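Local coordinates for SusD-like protein BACOVA_02651 (Bacteroides ovatus, PDB 5E75) that binds polysaccharide at the cell surface and probably captures xyloglucan there before its transport into the periplasm for degradation, at residues Arg382-Tyr385 with Phe386-Val390; Ile408-Arg411 with Arg412-Phe415. All coordinates share one frame; numbering follows the deposited sequence.

From the N terminus, the chain first meets interaction 1, on helix 382-393, and then interaction 2, on helix 404-415. Each contact is local, its two segments running on without a break, so neither closes a loop; they come in series and neither nest nor cross. Their centres lie about 14 Å apart, and the two consecutive helices touch directly: F387 CE2 packs 3.7 Å from E410 CB, and V390 CG1 lies 3.3 Å from E414 OE1. Interaction 1 ties its helix to helices 205-221 and 360-372. Interaction 2, nearer the centre of the chain, joins helices 286-291, 360-372 and 421-431. Helix 360-372 thus borders both contacts.

Interaction 1 (Arg382-Tyr385 with Phe386-Val390); sequences RGLY and FFNRV
Y385 turns the edge of its ring onto the face of F386, a T-shaped pair with centroids 4.8 Å apart and planes at 69°. The touching edge is the CD2-CE2 side: Y385 CD2 sits over the centre of the F386 ring, and Y385 CE2 comes 3.7 Å from F386 CE1. One face of the tyrosine is covered by the aliphatic part of R389, whose CG makes a CH-pi contact 4.0 Å from the ring centroid. Against the opposite face lies the guanidinium of R382, with NH1 offset toward the rim. The tyrosine is thus clasped between two arginines, R382 three residues before it and R389 four after. With CG anti to the backbone N (chi1 167°), Y385 lies alongside R389, both side chains pointing the same way. An alanine in place of F386 would remove the face on which the tyrosine edge rests and is likely to let that ring shift between its arginines. Farther out, salt bridges hold both clasping side chains, R382 to E220 and R389 to D225 and E392. Beneath them, successive i to i+4 backbone bonds, from F386 N to R382 O (3.0 Å) through R389 N to Y385 O (2.9 Å), set the spacing. F386 packs on helix 205-221 and meets the ring of Y364, while F387 is buried against helices 360-372 and 404-415.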
loop_
_atom_site.group_PDB
_atom_site.type_symbol
_atom_site.label_atom_id
_atom_site.label_comp_id
_atom_site.label_asym_id
_atom_site.label_seq_id
_atom_site.Cartn_x
_atom_site.Cartn_y
_atom_site.Cartn_z
ATOM N N ARG A 382 20.008 16.833 0.840
ATOM C CA ARG A 382 18.735 16.860 1.547
ATOM C C ARG A 382 17.971 15.552 1.402
ATOM O O ARG A 382 17.186 15.213 2.274
ATOM C CB ARG A 382 17.885 18.041 1.086
ATOM C CG ARG A 382 18.502 19.417 1.383
ATOM C CD ARG A 382 18.611 19.699 2.882
ATOM N NE ARG A 382 17.313 20.008 3.465
ATOM C CZ ARG A 382 17.074 20.216 4.753
ATOM N NH1 ARG A 382 18.052 20.143 5.646
ATOM N NH2 ARG A 382 15.847 20.498 5.161
ATOM N N GLY A 383 18.192 14.818 0.321
ATOM C CA GLY A 383 17.577 13.507 0.185
ATOM C C GLY A 383 17.998 12.580 1.313
ATOM O O GLY A 383 17.162 11.887 1.901
ATOM N N LEU A 384 19.283 12.569 1.631
ATOM C CA LEU A 384 19.797 11.767 2.735
ATOM C C LEU A 384 19.222 12.255 4.067
ATOM O O LEU A 384 18.892 11.448 4.948
ATOM C CB LEU A 384 21.330 11.797 2.755
ATOM C CG LEU A 384 21.996 10.966 3.853
ATOM C CD1 LEU A 384 21.652 9.470 3.741
ATOM C CD2 LEU A 384 23.530 11.194 3.816
ATOM N N TYR A 385 19.083 13.567 4.220
ATOM C CA TYR A 385 18.477 14.128 5.419
ATOM C C TYR A 385 17.085 13.557 5.626
ATOM O O TYR A 385 16.743 13.141 6.730
ATOM C CB TYR A 385 18.413 15.659 5.355
ATOM C CG TYR A 385 17.539 16.297 6.413
ATOM C CD1 TYR A 385 17.889 16.260 7.754
ATOM C CD2 TYR A 385 16.348 16.917 6.061
ATOM C CE1 TYR A 385 17.092 16.844 8.714
ATOM C CE2 TYR A 385 15.549 17.505 7.002
ATOM C CZ TYR A 385 15.924 17.465 8.337
ATOM O OH TYR A 385 15.119 18.046 9.281
ATOM N N PHE A 386 16.277 13.520 4.574
ATOM C CA PHE A 386 14.900 13.070 4.736
ATOM C C PHE A 386 14.820 11.566 4.944
ATOM O O PHE A 386 13.957 11.104 5.690
ATOM C CB PHE A 386 14.010 13.594 3.599
ATOM C CG PHE A 386 13.663 15.066 3.754
ATOM C CD1 PHE A 386 12.802 15.470 4.746
ATOM C CD2 PHE A 386 14.254 16.036 2.952
ATOM C CE1 PHE A 386 12.500 16.798 4.939
ATOM C CE2 PHE A 386 13.976 17.369 3.148
ATOM C CZ PHE A 386 13.096 17.757 4.141
ATOM N N PHE A 387 15.738 10.800 4.353
ATOM C CA PHE A 387 15.865 9.390 4.691
ATOM C C PHE A 387 16.122 9.259 6.194
ATOM O O PHE A 387 15.487 8.453 6.902
ATOM C CB PHE A 387 17.013 8.744 3.895
ATOM C CG PHE A 387 17.301 7.319 4.268
ATOM C CD1 PHE A 387 18.115 7.015 5.356
ATOM C CD2 PHE A 387 16.778 6.274 3.528
ATOM C CE1 PHE A 387 18.380 5.707 5.700
ATOM C CE2 PHE A 387 17.053 4.947 3.872
ATOM C CZ PHE A 387 17.842 4.676 4.969
ATOM N N ASN A 388 17.043 10.077 6.692
ATOM C CA ASN A 388 17.422 9.988 8.090
ATOM C C ASN A 388 16.365 10.502 9.057
ATOM O O ASN A 388 16.371 10.110 10.233
ATOM C CB ASN A 388 18.804 10.626 8.319
ATOM C CG ASN A 388 19.927 9.682 7.952
ATOM O OD1 ASN A 388 19.814 8.469 8.122
ATOM N ND2 ASN A 388 21.019 10.229 7.457
ATOM N N ARG A 389 15.423 11.323 8.582
ATOM C CA ARG A 389 14.284 11.705 9.402
ATOM C C ARG A 389 13.405 10.482 9.678
ATOM O O ARG A 389 12.844 10.353 10.765
ATOM C CB ARG A 389 13.451 12.802 8.730
ATOM C CG ARG A 389 14.052 14.214 8.812
ATOM C CD ARG A 389 13.949 14.795 10.224
ATOM N NE ARG A 389 12.550 14.913 10.602
ATOM C CZ ARG A 389 11.946 14.265 11.599
ATOM N NH1 ARG A 389 12.619 13.478 12.429
ATOM N NH2 ARG A 389 10.642 14.440 11.791
ATOM N N VAL A 390 13.284 9.593 8.689
ATOM C CA VAL A 390 12.504 8.369 8.880
ATOM C C VAL A 390 13.189 7.471 9.932
ATOM O O VAL A 390 12.536 6.905 10.824
ATOM C CB VAL A 390 12.279 7.638 7.543
ATOM C CG1 VAL A 390 11.514 6.336 7.764
ATOM C CG2 VAL A 390 11.511 8.530 6.566
#

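Interaction 2 (Ile408-Arg411 with Arg412-Phe415); sequences IRER and RVEF
R411 and F415, four residues apart, meet loosely: F415 CE2 lies over one face of the R411 guanidinium, offset toward its rim and 4.3 Å from NH2. The phenylalanine starts with CG beside its own backbone N (chi1 -59°), which brings CD2 to 3.4 Å from R411 O. Its ring also has E414 CG over one face. Other side-chain carbons pack against backbone carbonyl oxygens: V413 CG2 lies 3.4 Å from E410 O, and R412 CG 3.3 Å from I408 O.

The hydrogen bonds between the segments are all backbone i to i+4 bonds, from R412 N to I408 O (3.1 Å) through F415 N to R411 O (2.9 Å).

Charge is handled by outside partners. E410 OE2 and E414 OE1, 5.3 Å apart, both salt-bridge to R299, which probably offsets their mutual repulsion; R391 also pairs with E410, and R359 and R393 with E414. R411 reaches D424 and D362, and R412 reaches D287.

Helix 404-415 is thus a largely buried alpha helix whose charged side chains pair with surrounding residues, within the mainly helical SusD-family fold.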
loop_
_atom_site.group_PDB
_atom_site.type_symbol
_atom_site.label_atom_id
_atom_site.label_comp_id
_atom_site.label_asym_id
_atom_site.label_seq_id
_atom_site.Cartn_x
_atom_site.Cartn_y
_atom_site.Cartn_z
ATOM N N ILE A 408 15.664 -0.235 0.059
ATOM C CA ILE A 408 14.744 -1.365 -0.009
ATOM C C ILE A 408 14.375 -1.813 1.408
ATOM O O ILE A 408 13.203 -2.023 1.721
ATOM C CB ILE A 408 15.319 -2.544 -0.832
ATOM C CG1 ILE A 408 15.432 -2.135 -2.304
ATOM C CG2 ILE A 408 14.454 -3.800 -0.667
ATOM C CD1 ILE A 408 16.278 -3.105 -3.155
ATOM N N ARG A 409 15.371 -1.962 2.281
ATOM C CA ARG A 409 15.113 -2.435 3.628
ATOM C C ARG A 409 14.288 -1.421 4.390
ATOM O O ARG A 409 13.356 -1.787 5.089
ATOM C CB ARG A 409 16.434 -2.703 4.364
ATOM C CG ARG A 409 16.278 -3.378 5.719
ATOM C CD ARG A 409 17.630 -3.679 6.336
ATOM N NE ARG A 409 17.469 -4.529 7.501
ATOM C CZ ARG A 409 18.452 -5.120 8.167
ATOM N NH1 ARG A 409 19.707 -4.955 7.800
ATOM N NH2 ARG A 409 18.160 -5.891 9.198
ATOM N N GLU A 410 14.634 -0.150 4.247
ATOM C CA GLU A 410 13.973 0.910 4.982
ATOM C C GLU A 410 12.505 1.006 4.586
ATOM O O GLU A 410 11.633 1.168 5.445
ATOM C CB GLU A 410 14.670 2.266 4.788
ATOM C CG GLU A 410 14.345 3.269 5.903
ATOM C CD GLU A 410 14.848 2.823 7.263
ATOM O OE1 GLU A 410 15.848 2.057 7.316
ATOM O OE2 GLU A 410 14.254 3.244 8.275
ATOM N N ARG A 411 12.215 0.893 3.288
ATOM C CA ARG A 411 10.830 0.934 2.851
ATOM C C ARG A 411 10.051 -0.270 3.374
ATOM O O ARG A 411 8.910 -0.121 3.821
ATOM C CB ARG A 411 10.735 1.036 1.330
ATOM C CG ARG A 411 11.165 2.387 0.793
ATOM C CD ARG A 411 10.932 2.499 -0.706
ATOM N NE ARG A 411 9.514 2.574 -1.003
ATOM C CZ ARG A 411 8.793 3.691 -1.028
ATOM N NH1 ARG A 411 9.341 4.883 -0.887
ATOM N NH2 ARG A 411 7.486 3.628 -1.266
ATOM N N ARG A 412 10.627 -1.463 3.324
ATOM C CA ARG A 412 9.914 -2.635 3.823
ATOM C C ARG A 412 9.487 -2.451 5.271
ATOM O O ARG A 412 8.332 -2.747 5.617
ATOM C CB ARG A 412 10.748 -3.913 3.659
ATOM C CG ARG A 412 10.887 -4.373 2.219
ATOM C CD ARG A 412 11.566 -5.727 2.076
ATOM N NE ARG A 412 10.725 -6.786 2.633
ATOM C CZ ARG A 412 11.125 -8.033 2.885
ATOM N NH1 ARG A 412 12.374 -8.430 2.640
ATOM N NH2 ARG A 412 10.266 -8.892 3.422
ATOM N N VAL A 413 10.402 -1.980 6.129
ATOM C CA VAL A 413 10.090 -1.831 7.537
ATOM C C VAL A 413 9.209 -0.613 7.830
ATOM O O VAL A 413 8.410 -0.649 8.756
ATOM C CB VAL A 413 11.350 -1.829 8.472
ATOM C CG1 VAL A 413 12.127 -3.134 8.384
ATOM C CG2 VAL A 413 12.272 -0.702 8.181
ATOM N N GLU A 414 9.325 0.445 7.051
ATOM C CA GLU A 414 8.452 1.593 7.250
ATOM C C GLU A 414 7.016 1.254 6.869
ATOM O O GLU A 414 6.079 1.714 7.536
ATOM C CB GLU A 414 8.964 2.791 6.453
ATOM C CG GLU A 414 8.167 4.075 6.663
ATOM C CD GLU A 414 8.202 4.621 8.067
ATOM O OE1 GLU A 414 9.139 4.298 8.841
ATOM O OE2 GLU A 414 7.291 5.414 8.402
ATOM N N PHE A 415 6.837 0.428 5.838
ATOM C CA PHE A 415 5.503 0.236 5.236
ATOM C C PHE A 415 4.941 -1.178 5.361
ATOM O O PHE A 415 3.970 -1.524 4.693
ATOM C CB PHE A 415 5.466 0.722 3.775
ATOM C CG PHE A 415 5.804 2.158 3.647
ATOM C CD1 PHE A 415 4.935 3.112 4.140
ATOM C CD2 PHE A 415 6.991 2.564 3.092
ATOM C CE1 PHE A 415 5.275 4.449 4.090
ATOM C CE2 PHE A 415 7.319 3.889 3.013
ATOM C CZ PHE A 415 6.464 4.824 3.515
#